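Local coordinates for (2Z,6E)-hedycaryol synthase (Kitasatospora setae, PDB 4MC3), which catalyses the magnesium-dependent 1,11-cyclization of (2E,6E)-farnesyl diphosphate, with water, to the sesquiterpene alcohol (2Z,6E)-hedycaryol and diphosphate, at residues H145-F149 and Y177-W183; L172-M176 and L209-G213; L215-V220 and L260-L265; D222-V226 and N237-I241. All blocks are in the same frame, centred on the assembly; numbering follows the deposited sequence.

Contact 1. Residues H145-F149 and Y177-W183; sequences HFEAF and YSVGMPW. With 28U ((3R,6E)-3,7,11-trimethyldodeca-1,6,10-trien-3-ol), chain B.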
loop_
_atom_site.group_PDB
_atom_site.type_symbol
_atom_site.label_atom_id
_atom_site.label_comp_id
_atom_site.label_asym_id
_atom_site.label_seq_id
_atom_site.Cartn_x
_atom_site.Cartn_y
_atom_site.Cartn_z
ATOM N N HIS A 145 -2.590 -10.185 -0.604
ATOM C CA HIS A 145 -2.542 -8.776 -0.182
ATOM C C HIS A 145 -3.518 -7.887 -0.974
ATOM O O HIS A 145 -4.110 -6.952 -0.401
ATOM C CB HIS A 145 -1.125 -8.298 -0.320
ATOM C CG HIS A 145 -0.171 -8.866 0.678
ATOM N ND1 HIS A 145 1.180 -8.966 0.411
ATOM C CD2 HIS A 145 -0.332 -9.255 1.969
ATOM C CE1 HIS A 145 1.797 -9.462 1.461
ATOM N NE2 HIS A 145 0.900 -9.653 2.417
ATOM N N PHE A 146 -3.622 -8.095 -2.294
ATOM C CA PHE A 146 -4.518 -7.329 -3.138
ATOM C C PHE A 146 -5.979 -7.611 -2.807
ATOM O O PHE A 146 -6.824 -6.698 -2.751
ATOM C CB PHE A 146 -4.149 -7.488 -4.593
ATOM C CG PHE A 146 -4.797 -6.435 -5.473
ATOM C CD1 PHE A 146 -4.226 -5.174 -5.510
ATOM C CD2 PHE A 146 -5.971 -6.658 -6.227
ATOM C CE1 PHE A 146 -4.810 -4.177 -6.269
ATOM C CE2 PHE A 146 -6.537 -5.628 -6.956
ATOM C CZ PHE A 146 -5.937 -4.418 -6.997
ATOM N N GLU A 147 -6.296 -8.891 -2.618
ATOM C CA GLU A 147 -7.642 -9.280 -2.219
ATOM C C GLU A 147 -7.993 -8.717 -0.861
ATOM O O GLU A 147 -9.126 -8.270 -0.687
ATOM C CB GLU A 147 -7.867 -10.810 -2.225
ATOM C CG GLU A 147 -7.913 -11.373 -3.634
ATOM C CD GLU A 147 -8.253 -12.834 -3.723
ATOM O OE1 GLU A 147 -7.889 -13.602 -2.856
ATOM O OE2 GLU A 147 -8.892 -13.181 -4.699
ATOM N N ALA A 148 -7.052 -8.721 0.078
ATOM C CA ALA A 148 -7.280 -8.135 1.421
ATOM C C ALA A 148 -7.629 -6.622 1.240
ATOM O O ALA A 148 -8.530 -6.108 1.861
ATOM C CB ALA A 148 -6.109 -8.311 2.347
ATOM N N PHE A 149 -6.860 -5.917 0.418
ATOM C CA PHE A 149 -7.104 -4.490 0.079
ATOM C C PHE A 149 -8.524 -4.342 -0.462
ATOM O O PHE A 149 -9.278 -3.509 0.011
ATOM C CB PHE A 149 -6.029 -4.027 -0.921
ATOM C CG PHE A 149 -6.337 -2.765 -1.604
ATOM C CD1 PHE A 149 -6.104 -1.523 -1.000
ATOM C CD2 PHE A 149 -6.787 -2.797 -2.916
ATOM C CE1 PHE A 149 -6.418 -0.354 -1.677
ATOM C CE2 PHE A 149 -7.090 -1.672 -3.568
ATOM C CZ PHE A 149 -6.941 -0.450 -2.977
ATOM N N TYR A 177 -3.991 -3.177 5.454
ATOM C CA TYR A 177 -4.290 -3.614 4.041
ATOM C C TYR A 177 -4.957 -2.521 3.196
ATOM O O TYR A 177 -4.667 -2.416 1.994
ATOM C CB TYR A 177 -5.101 -4.885 4.062
ATOM C CG TYR A 177 -4.333 -6.002 4.702
ATOM C CD1 TYR A 177 -3.209 -6.565 4.101
ATOM C CD2 TYR A 177 -4.704 -6.493 5.955
ATOM C CE1 TYR A 177 -2.493 -7.575 4.730
ATOM C CE2 TYR A 177 -3.984 -7.486 6.575
ATOM C CZ TYR A 177 -2.873 -8.010 5.966
ATOM O OH TYR A 177 -2.151 -9.028 6.560
ATOM N N SER A 178 -5.881 -1.714 3.731
ATOM C CA SER A 178 -6.570 -0.676 2.948
ATOM C C SER A 178 -5.639 0.424 2.458
ATOM O O SER A 178 -5.912 1.040 1.427
ATOM C CB SER A 178 -7.779 -0.092 3.671
ATOM O OG SER A 178 -7.369 0.793 4.730
ATOM N N VAL A 179 -4.530 0.689 3.164
ATOM C CA VAL A 179 -3.539 1.658 2.700
ATOM C C VAL A 179 -2.799 1.139 1.465
ATOM O O VAL A 179 -2.101 1.899 0.822
ATOM C CB VAL A 179 -2.593 2.034 3.887
ATOM C CG1 VAL A 179 -1.638 0.917 4.251
ATOM C CG2 VAL A 179 -1.857 3.324 3.611
ATOM N N GLY A 180 -2.876 -0.154 1.212
ATOM C CA GLY A 180 -2.302 -0.737 -0.011
ATOM C C GLY A 180 -0.852 -1.105 0.012
ATOM O O GLY A 180 -0.358 -1.839 -0.866
ATOM N N MET A 181 -0.157 -0.623 1.037
ATOM C CA MET A 181 1.270 -0.874 1.200
ATOM C C MET A 181 1.676 -2.317 0.910
ATOM O O MET A 181 2.566 -2.560 0.097
ATOM C CB MET A 181 1.720 -0.480 2.610
ATOM C CG MET A 181 2.210 0.954 2.726
ATOM S SD MET A 181 3.067 1.519 1.245
ATOM C CE MET A 181 1.950 2.799 0.675
ATOM N N PRO A 182 1.036 -3.275 1.578
ATOM C CA PRO A 182 1.463 -4.686 1.451
ATOM C C PRO A 182 1.603 -5.147 -0.024
ATOM O O PRO A 182 2.644 -5.723 -0.385
ATOM C CB PRO A 182 0.412 -5.438 2.227
ATOM C CG PRO A 182 0.088 -4.480 3.333
ATOM C CD PRO A 182 -0.032 -3.166 2.597
ATOM N N TRP A 183 0.605 -4.916 -0.858
ATOM C CA TRP A 183 0.735 -5.309 -2.264
ATOM C C TRP A 183 1.652 -4.419 -3.059
ATOM O O TRP A 183 2.365 -4.858 -3.979
ATOM C CB TRP A 183 -0.618 -5.494 -2.964
ATOM C CG TRP A 183 -1.471 -4.320 -3.119
ATOM C CD1 TRP A 183 -2.507 -3.987 -2.332
ATOM C CD2 TRP A 183 -1.401 -3.339 -4.141
ATOM N NE1 TRP A 183 -3.093 -2.834 -2.787
ATOM C CE2 TRP A 183 -2.408 -2.400 -3.895
ATOM C CE3 TRP A 183 -0.533 -3.134 -5.251
ATOM C CZ2 TRP A 183 -2.622 -1.297 -4.734
ATOM C CZ3 TRP A 183 -0.776 -2.015 -6.071
ATOM C CH2 TRP A 183 -1.780 -1.124 -5.796
HETATM C C4 28U B . -0.027 6.225 1.101
HETATM C C5 28U B . -0.584 6.498 -1.353
HETATM C C6 28U B . 0.017 5.406 -2.217
HETATM C C7 28U B . -0.660 4.848 -3.436
HETATM C C8 28U B . -1.977 4.876 -3.778
HETATM C C10 28U B . -3.055 5.653 -3.065
HETATM C C13 28U B . -5.197 3.377 -2.300
HETATM C C15 28U B . -5.645 4.122 -1.057
HETATM O O16 28U B . -2.154 7.053 0.477
HETATM C C3 28U B . -1.161 6.085 0.055
HETATM C C2 28U B . -1.730 4.660 0.151
HETATM C C1 28U B . -2.782 4.293 -0.626
HETATM C C9 28U B . -2.599 3.691 -4.497
HETATM C C11 28U B . -3.002 2.546 -3.510
HETATM C C12 28U B . -3.975 2.780 -2.342
HETATM C C14 28U B . -6.014 3.790 -3.512
HETATM O O HOH W 1 -2.895 -4.706 1.055
HETATM O O HOH W 2 0.336 -10.012 5.316
#
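F149 lies against a break between two helices, and the rim of its ring is turned to two carbonyl oxygens at that break. Helix 168-178 stops, G180 takes a positive phi of 85° and serves as N-cap, and helix 181-188 starts at once. F149 CD1 comes 3.4 Å from Y177 O, and F149 CE1 is 3.4 Å from S178 O, both oxygens near the ring plane. One face of the same ring receives the indole edge of W183, with W183 NE1 3.5 Å from F149 CG. W183 in turn has F146 standing edge-on over one of its faces, the planes at 75°, while G180 O sits over the opposite face; the three rings make an aromatic cluster. W183 reaches this place because CG lies between its backbone N and carbonyl carbon (chi1 65°).

Toward the surface the packing changes character. P182 CB rests over one face of the H145 imidazole, 3.9 Å from the ring centroid, and A148 CB makes a CH-pi contact with the face of Y177. Two waters bridge the segments: one donates to both H145 O and Y177 O, the other joins H145 NE2 to Y177 OH. H145 ND1 is held by D186.

Nerolidol approaches F149 with its C13 4.0 Å from CE1. F149 is important for stabilizing the cation at C-11, and this chemistry fits: carbonyl dipoles at the ring's edge, next to a pi system, would probably favour positive charge beside it.

Contact 2. Residues L172-M176 and L209-G213; sequences LDRRM and LRRAG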
loop_
_atom_site.group_PDB
_atom_site.type_symbol
_atom_site.label_atom_id
_atom_site.label_comp_id
_atom_site.label_asym_id
_atom_site.label_seq_id
_atom_site.Cartn_x
_atom_site.Cartn_y
_atom_site.Cartn_z
ATOM N N LEU A 172 -7.075 -1.017 12.899
ATOM C CA LEU A 172 -5.684 -1.081 12.431
ATOM C C LEU A 172 -5.396 -2.382 11.659
ATOM O O LEU A 172 -4.611 -2.414 10.716
ATOM C CB LEU A 172 -4.666 -0.917 13.579
ATOM C CG LEU A 172 -4.727 0.376 14.379
ATOM C CD1 LEU A 172 -3.678 0.381 15.509
ATOM C CD2 LEU A 172 -4.504 1.547 13.462
ATOM N N ASP A 173 -6.043 -3.455 12.058
ATOM C CA ASP A 173 -5.848 -4.748 11.414
ATOM C C ASP A 173 -6.273 -4.650 9.954
ATOM O O ASP A 173 -5.612 -5.272 9.096
ATOM C CB ASP A 173 -6.681 -5.819 12.088
ATOM C CG ASP A 173 -6.087 -6.323 13.396
ATOM O OD1 ASP A 173 -4.900 -6.064 13.689
ATOM O OD2 ASP A 173 -6.787 -7.115 14.081
ATOM N N ARG A 174 -7.337 -3.936 9.656
ATOM C CA ARG A 174 -7.801 -3.726 8.266
ATOM C C ARG A 174 -7.088 -2.573 7.548
ATOM O O ARG A 174 -6.792 -2.661 6.311
ATOM C CB ARG A 174 -9.296 -3.631 8.150
ATOM C CG ARG A 174 -9.897 -2.374 8.602
ATOM C CD ARG A 174 -11.405 -2.416 8.264
ATOM N NE ARG A 174 -12.008 -1.278 8.896
ATOM C CZ ARG A 174 -12.425 -1.266 10.174
ATOM N NH1 ARG A 174 -12.931 -0.163 10.677
ATOM N NH2 ARG A 174 -12.339 -2.353 10.939
ATOM N N ARG A 175 -6.708 -1.540 8.303
ATOM C CA ARG A 175 -6.062 -0.376 7.747
ATOM C C ARG A 175 -4.689 -0.715 7.149
ATOM O O ARG A 175 -4.255 -0.089 6.170
ATOM C CB ARG A 175 -5.923 0.734 8.800
ATOM C CG ARG A 175 -5.451 2.033 8.264
ATOM C CD ARG A 175 -6.374 2.634 7.257
ATOM N NE ARG A 175 -5.980 3.993 6.941
ATOM C CZ ARG A 175 -5.685 4.436 5.726
ATOM N NH1 ARG A 175 -5.773 3.642 4.643
ATOM N NH2 ARG A 175 -5.289 5.667 5.606
ATOM N N MET A 176 -3.969 -1.666 7.742
ATOM C CA MET A 176 -2.666 -2.065 7.182
ATOM C C MET A 176 -2.841 -2.600 5.762
ATOM O O MET A 176 -1.911 -2.498 4.983
ATOM C CB MET A 176 -1.864 -3.021 8.027
ATOM C CG MET A 176 -2.392 -4.370 8.182
ATOM S SD MET A 176 -1.083 -5.573 8.723
ATOM C CE MET A 176 0.036 -5.877 7.370
ATOM N N LEU A 209 7.809 -5.657 10.313
ATOM C CA LEU A 209 8.198 -4.465 9.533
ATOM C C LEU A 209 7.079 -4.011 8.596
ATOM O O LEU A 209 6.802 -2.792 8.506
ATOM C CB LEU A 209 9.465 -4.809 8.698
ATOM C CG LEU A 209 9.993 -3.711 7.760
ATOM C CD1 LEU A 209 10.372 -2.456 8.501
ATOM C CD2 LEU A 209 11.176 -4.257 6.969
ATOM N N ARG A 210 6.511 -4.964 7.879
ATOM C CA ARG A 210 5.457 -4.679 6.894
ATOM C C ARG A 210 4.252 -4.030 7.624
ATOM O O ARG A 210 3.727 -3.019 7.178
ATOM C CB ARG A 210 5.026 -5.977 6.195
ATOM C CG ARG A 210 3.887 -5.892 5.188
ATOM C CD ARG A 210 3.487 -7.222 4.556
ATOM N NE ARG A 210 4.627 -7.758 3.834
ATOM C CZ ARG A 210 5.362 -8.844 4.171
ATOM N NH1 ARG A 210 5.049 -9.630 5.163
ATOM N NH2 ARG A 210 6.429 -9.139 3.430
ATOM N N ARG A 211 3.813 -4.607 8.727
ATOM C CA ARG A 211 2.681 -4.063 9.465
ATOM C C ARG A 211 2.968 -2.693 10.016
ATOM O O ARG A 211 2.162 -1.746 9.839
ATOM C CB ARG A 211 2.237 -5.020 10.589
ATOM C CG ARG A 211 1.173 -4.366 11.488
ATOM C CD ARG A 211 0.697 -5.333 12.564
ATOM N NE ARG A 211 -0.105 -4.599 13.532
ATOM C CZ ARG A 211 -1.427 -4.635 13.672
ATOM N NH1 ARG A 211 -2.193 -5.394 12.923
ATOM N NH2 ARG A 211 -1.964 -3.896 14.636
ATOM N N ALA A 212 4.110 -2.513 10.675
ATOM C CA ALA A 212 4.421 -1.232 11.264
ATOM C C ALA A 212 4.632 -0.157 10.248
ATOM O O ALA A 212 4.203 1.006 10.440
ATOM C CB ALA A 212 5.627 -1.349 12.182
ATOM N N GLY A 213 5.310 -0.481 9.141
ATOM C CA GLY A 213 5.509 0.494 8.108
ATOM C C GLY A 213 4.184 0.910 7.493
ATOM O O GLY A 213 3.925 2.112 7.244
HETATM O O HOH W 3 -4.480 -3.843 15.996
#
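R211 and M176 bury the most surface here, and their side chains run across each other at about a right angle. M176 SD lies 3.8 Å from R211 CG and the methyl CE comes equally near R211 CA, which places the thioether against the base of the arginine. CG of M176 sits between its own backbone N and carbonyl carbon (chi1 68°), and a bend at chi3 turns the methyl in over the backbone of R211, at its CA.

The arginine leaves its helix fully stretched from CG to NE, passes the sulfur and ends beside the first turn of 172-176. There R211 NH1 donates to D173 OD1 at 2.9 Å, a salt bridge in which the oxygen lies near the guanidinium plane and is met nearly along its C-O bond. The carboxylate is turned 72° from that plane, and a single oxygen takes the bond. A water accepts from R211 NH2 and donates back to D173 OD1, closing a second, indirect link on the solvent side, where D173 is exposed.

The axes of 172-176 and 209-213 cross at 97°, 10.2 Å apart at their closest, a gap the two long side chains span. Beyond it, L172 and M176 also pack on L215 one turn further along 204-225, while A212 on that helix turns to helix 250-282.

Contact 3. Residues L215-V220 and L260-L265; sequences LHIALV and LVEAQL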
loop_
_atom_site.group_PDB
_atom_site.type_symbol
_atom_site.label_atom_id
_atom_site.label_comp_id
_atom_site.label_asym_id
_atom_site.label_seq_id
_atom_site.Cartn_x
_atom_site.Cartn_y
_atom_site.Cartn_z
ATOM N N LEU A 215 1.249 0.797 8.856
ATOM C CA LEU A 215 0.480 1.547 9.832
ATOM C C LEU A 215 1.049 2.938 10.064
ATOM O O LEU A 215 0.275 3.884 10.241
ATOM C CB LEU A 215 0.319 0.794 11.142
ATOM C CG LEU A 215 -0.644 -0.412 11.054
ATOM C CD1 LEU A 215 -0.701 -1.097 12.419
ATOM C CD2 LEU A 215 -2.064 -0.091 10.505
ATOM N N HIS A 216 2.357 3.102 10.008
ATOM C CA HIS A 216 2.924 4.458 10.117
ATOM C C HIS A 216 2.373 5.360 9.015
ATOM O O HIS A 216 1.833 6.448 9.252
ATOM C CB HIS A 216 4.428 4.413 10.024
ATOM C CG HIS A 216 5.096 5.734 10.210
ATOM N ND1 HIS A 216 5.133 6.699 9.232
ATOM C CD2 HIS A 216 5.746 6.255 11.287
ATOM C CE1 HIS A 216 5.807 7.757 9.689
ATOM N NE2 HIS A 216 6.192 7.509 10.925
ATOM N N ILE A 217 2.435 4.862 7.763
ATOM C CA ILE A 217 1.980 5.547 6.597
ATOM C C ILE A 217 0.510 5.826 6.705
ATOM O O ILE A 217 0.034 6.925 6.374
ATOM C CB ILE A 217 2.362 4.708 5.345
ATOM C CG1 ILE A 217 3.889 4.691 5.181
ATOM C CG2 ILE A 217 1.679 5.197 4.115
ATOM C CD1 ILE A 217 4.416 3.634 4.229
ATOM N N ALA A 218 -0.277 4.812 7.060
ATOM C CA ALA A 218 -1.729 4.979 7.140
ATOM C C ALA A 218 -2.175 5.933 8.206
ATOM O O ALA A 218 -3.128 6.718 7.969
ATOM C CB ALA A 218 -2.412 3.661 7.361
ATOM N N LEU A 219 -1.518 5.904 9.361
ATOM C CA LEU A 219 -1.914 6.758 10.467
ATOM C C LEU A 219 -1.549 8.223 10.163
ATOM O O LEU A 219 -2.306 9.145 10.511
ATOM C CB LEU A 219 -1.273 6.297 11.764
ATOM C CG LEU A 219 -1.851 5.009 12.323
ATOM C CD1 LEU A 219 -0.966 4.412 13.372
ATOM C CD2 LEU A 219 -3.257 5.216 12.862
ATOM N N VAL A 220 -0.401 8.428 9.515
ATOM C CA VAL A 220 -0.050 9.788 9.070
ATOM C C VAL A 220 -1.116 10.251 8.071
ATOM O O VAL A 220 -1.617 11.387 8.178
ATOM C CB VAL A 220 1.382 9.830 8.490
ATOM C CG1 VAL A 220 1.627 11.118 7.693
ATOM C CG2 VAL A 220 2.357 9.626 9.618
ATOM N N LEU A 260 0.945 6.904 18.662
ATOM C CA LEU A 260 0.859 5.631 17.917
ATOM C C LEU A 260 1.801 5.590 16.737
ATOM O O LEU A 260 2.406 4.547 16.464
ATOM C CB LEU A 260 -0.560 5.342 17.416
ATOM C CG LEU A 260 -1.365 4.153 17.899
ATOM C CD1 LEU A 260 -2.505 3.939 16.919
ATOM C CD2 LEU A 260 -0.543 2.894 18.011
ATOM N N VAL A 261 1.842 6.679 15.980
ATOM C CA VAL A 261 2.775 6.799 14.863
ATOM C C VAL A 261 4.228 6.623 15.316
ATOM O O VAL A 261 5.018 5.906 14.675
ATOM C CB VAL A 261 2.597 8.148 14.116
ATOM C CG1 VAL A 261 3.692 8.419 13.106
ATOM C CG2 VAL A 261 1.255 8.229 13.407
ATOM N N GLU A 262 4.615 7.321 16.403
ATOM C CA GLU A 262 5.956 7.165 16.886
ATOM C C GLU A 262 6.219 5.720 17.260
ATOM O O GLU A 262 7.292 5.175 16.980
ATOM C CB GLU A 262 6.240 8.144 18.052
ATOM C CG GLU A 262 6.338 9.600 17.598
ATOM C CD GLU A 262 7.262 9.800 16.374
ATOM O OE1 GLU A 262 8.497 9.569 16.536
ATOM O OE2 GLU A 262 6.746 10.198 15.270
ATOM N N ALA A 263 5.253 5.057 17.889
ATOM C CA ALA A 263 5.364 3.650 18.172
ATOM C C ALA A 263 5.628 2.798 16.918
ATOM O O ALA A 263 6.448 1.845 16.941
ATOM C CB ALA A 263 4.124 3.158 18.913
ATOM N N GLN A 264 4.918 3.113 15.834
ATOM C CA GLN A 264 5.163 2.377 14.602
ATOM C C GLN A 264 6.582 2.574 14.078
ATOM O O GLN A 264 7.194 1.600 13.603
ATOM C CB GLN A 264 4.136 2.673 13.482
ATOM C CG GLN A 264 2.672 2.497 13.842
ATOM C CD GLN A 264 2.443 1.182 14.524
ATOM O OE1 GLN A 264 2.787 0.110 14.017
ATOM N NE2 GLN A 264 1.890 1.250 15.722
ATOM N N LEU A 265 7.053 3.818 14.123
ATOM C CA LEU A 265 8.423 4.127 13.738
ATOM C C LEU A 265 9.436 3.300 14.506
ATOM O O LEU A 265 10.351 2.715 13.902
ATOM C CB LEU A 265 8.754 5.608 13.861
ATOM C CG LEU A 265 10.222 5.928 13.596
ATOM C CD1 LEU A 265 10.672 5.555 12.187
ATOM C CD2 LEU A 265 10.407 7.417 13.903
HETATM O O HOH W 4 7.327 9.554 12.622
#
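L215 opens the contact by laying its CB against the amide end of Q264, 3.9 Å from OE1. The glutamine chain is bent at chi2 (-48°), which folds its amide back along its own helix, where NE2 makes a weak hydrogen bond to L260 O. Its aliphatic part is thereby presented to the neighbouring helix.

H216 is next and fills the closest backbone approach, 5.3 Å between its CA and that of V261. With CG anti to the backbone N (chi1 -176°) the imidazole swings across to 260-265, and V261 CG1 sits over one face, 3.4 Å from H216 NE2. Q264 CB and L265 N lie near the plane at the ring's edge. In that plane too, a water 2.9 Å from H216 NE2 also donates to E262 OE2, linking the imidazole indirectly to a carboxylate; a carboxylate so near would tend to favour a protonated imidazole.

A helical turn later L219 straddles two partners: its CB touches V261 CG2 at 3.6 Å and its CD1 meets L260 CD1 at 3.9 Å. V220 finishes the run with CG2 against V261 CG1, so the two methyls of V261 serve H216, L219 and V220 between them.

The segment axes lie 8.8 Å apart at their closest and run nearly antiparallel, at 158°. I217 faces the other way and touches nerolidol. Such a pairing, an inner helix lining the pocket and another packed along its outer side, belongs to the all-helical class I terpene synthase alpha fold.

Contact 4. Residues D222-V226 and N237-I241; sequences DVFSV and NAVTI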
loop_
_atom_site.group_PDB
_atom_site.type_symbol
_atom_site.label_atom_id
_atom_site.label_comp_id
_atom_site.label_asym_id
_atom_site.label_seq_id
_atom_site.Cartn_x
_atom_site.Cartn_y
_atom_site.Cartn_z
ATOM N N ASP A 222 -4.203 9.338 7.964
ATOM C CA ASP A 222 -5.429 9.590 8.709
ATOM C C ASP A 222 -5.404 11.016 9.283
ATOM O O ASP A 222 -6.411 11.722 9.255
ATOM C CB ASP A 222 -5.630 8.578 9.847
ATOM C CG ASP A 222 -6.104 7.225 9.401
ATOM O OD1 ASP A 222 -6.231 6.940 8.198
ATOM O OD2 ASP A 222 -6.365 6.387 10.316
ATOM N N VAL A 223 -4.269 11.415 9.830
ATOM C CA VAL A 223 -4.148 12.747 10.426
ATOM C C VAL A 223 -4.330 13.847 9.375
ATOM O O VAL A 223 -5.045 14.840 9.618
ATOM C CB VAL A 223 -2.824 12.913 11.191
ATOM C CG1 VAL A 223 -2.598 14.356 11.632
ATOM C CG2 VAL A 223 -2.771 11.973 12.399
ATOM N N PHE A 224 -3.675 13.678 8.234
ATOM C CA PHE A 224 -3.849 14.609 7.090
ATOM C C PHE A 224 -5.227 14.576 6.414
ATOM O O PHE A 224 -5.574 15.512 5.711
ATOM C CB PHE A 224 -2.733 14.450 6.047
ATOM C CG PHE A 224 -1.407 15.034 6.486
ATOM C CD1 PHE A 224 -0.378 14.241 6.966
ATOM C CD2 PHE A 224 -1.189 16.411 6.403
ATOM C CE1 PHE A 224 0.843 14.793 7.367
ATOM C CE2 PHE A 224 0.022 16.971 6.808
ATOM C CZ PHE A 224 1.035 16.158 7.295
ATOM N N SER A 225 -5.993 13.509 6.634
ATOM C CA SER A 225 -7.281 13.267 6.022
ATOM C C SER A 225 -8.453 13.725 6.877
ATOM O O SER A 225 -9.566 13.858 6.362
ATOM C CB SER A 225 -7.458 11.754 5.783
ATOM O OG SER A 225 -6.726 11.338 4.672
ATOM N N VAL A 226 -8.232 13.952 8.166
ATOM C CA VAL A 226 -9.370 14.060 9.105
ATOM C C VAL A 226 -10.018 15.421 8.995
ATOM O O VAL A 226 -11.170 15.507 8.592
ATOM C CB VAL A 226 -8.948 13.739 10.557
ATOM C CG1 VAL A 226 -8.159 14.872 11.172
ATOM C CG2 VAL A 226 -10.148 13.373 11.411
ATOM N N ASN A 237 -11.127 6.235 10.509
ATOM C CA ASN A 237 -9.981 7.130 10.687
ATOM C C ASN A 237 -9.634 7.011 12.147
ATOM O O ASN A 237 -10.492 7.152 13.013
ATOM C CB ASN A 237 -10.362 8.544 10.295
ATOM C CG ASN A 237 -9.216 9.529 10.373
ATOM O OD1 ASN A 237 -8.651 9.768 11.426
ATOM N ND2 ASN A 237 -8.896 10.146 9.222
ATOM N N ALA A 238 -8.369 6.787 12.429
ATOM C CA ALA A 238 -7.943 6.548 13.803
ATOM C C ALA A 238 -8.230 7.766 14.686
ATOM O O ALA A 238 -8.511 7.624 15.867
ATOM C CB ALA A 238 -6.461 6.208 13.847
ATOM N N VAL A 239 -8.090 8.964 14.139
ATOM C CA VAL A 239 -8.346 10.172 14.911
ATOM C C VAL A 239 -9.784 10.181 15.405
ATOM O O VAL A 239 -10.075 10.348 16.598
ATOM C CB VAL A 239 -8.049 11.431 14.115
ATOM C CG1 VAL A 239 -8.410 12.655 14.963
ATOM C CG2 VAL A 239 -6.598 11.496 13.709
ATOM N N THR A 240 -10.678 9.986 14.470
ATOM C CA THR A 240 -12.116 9.954 14.755
ATOM C C THR A 240 -12.478 8.846 15.730
ATOM O O THR A 240 -13.300 9.039 16.598
ATOM C CB THR A 240 -12.896 9.797 13.428
ATOM O OG1 THR A 240 -12.480 10.862 12.575
ATOM C CG2 THR A 240 -14.386 9.844 13.639
ATOM N N ILE A 241 -11.908 7.662 15.530
ATOM C CA ILE A 241 -12.202 6.513 16.357
ATOM C C ILE A 241 -11.848 6.798 17.821
ATOM O O ILE A 241 -12.624 6.466 18.732
ATOM C CB ILE A 241 -11.504 5.260 15.824
ATOM C CG1 ILE A 241 -12.204 4.797 14.524
ATOM C CG2 ILE A 241 -11.496 4.157 16.852
ATOM C CD1 ILE A 241 -11.402 3.804 13.689
#
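D222 and N237 grip each other's segments with two hydrogen bonds. A238 N donates to D222 OD2 at 2.9 Å and 169°, reaching the oxygen from above the carboxylate plane rather than within it. In return N237 ND2 donates a hydrogen bond to D222 O, also at 2.9 Å; the carbonyl oxygen lies close to the amide plane, but the donor stands 24° off the carbonyl plane. D222 OD2 also takes a bond from Y171, and OD1 forms a salt bridge with R175, so both carboxylate oxygens are fixed in direction.

The asparagine has a second task as N-cap of helix 238-246. Its CG is anti to the backbone N (chi1 -177°), which brings OD1 to V239 N at 2.9 Å, in the carbonyl plane. One amide thus caps a new helix and holds the end of the previous one. That end carries the first part of the NXXXSXXXE motif, whose S225 probably binds a magnesium ion, as in relatives; in this model its hydroxyl bonds back to N221.

Outward from the polar core, V226 closes over the amide: its CB lies 3.8 Å from N237 ND2, and its CG2 touches V239 CB at 3.9 Å and T240 OG1 at 3.6 Å. On the inner side V223 CG2 meets V239 CG2 more loosely, and both valines continue onto V257 of helix 250-282.

How the contacts relate
Helix 204-225 ties contacts 2, 3 and 4 together, and helix 168-178 carries contact 2 into contact 1, where P182 packs on the end of 172-176. R175 joins the polar sites: its NH2 makes a 3.0 Å salt bridge to D222 OD1 of contact 4, while its NH1 bonds to S178 OG of contact 1; it probably binds the substrate, as in relatives. Contact 1 lines the nerolidol pocket with F149, S178, V179 and M181, and contact 3 adds I217; V179 and M181 also pack on A218 and I217. Contacts 1 and 4 do not touch, their centres about 19 Å apart. Contact 4 is nested within the chain loop closed by contact 3, and A238 CB meets L219 CD2 at 3.5 Å.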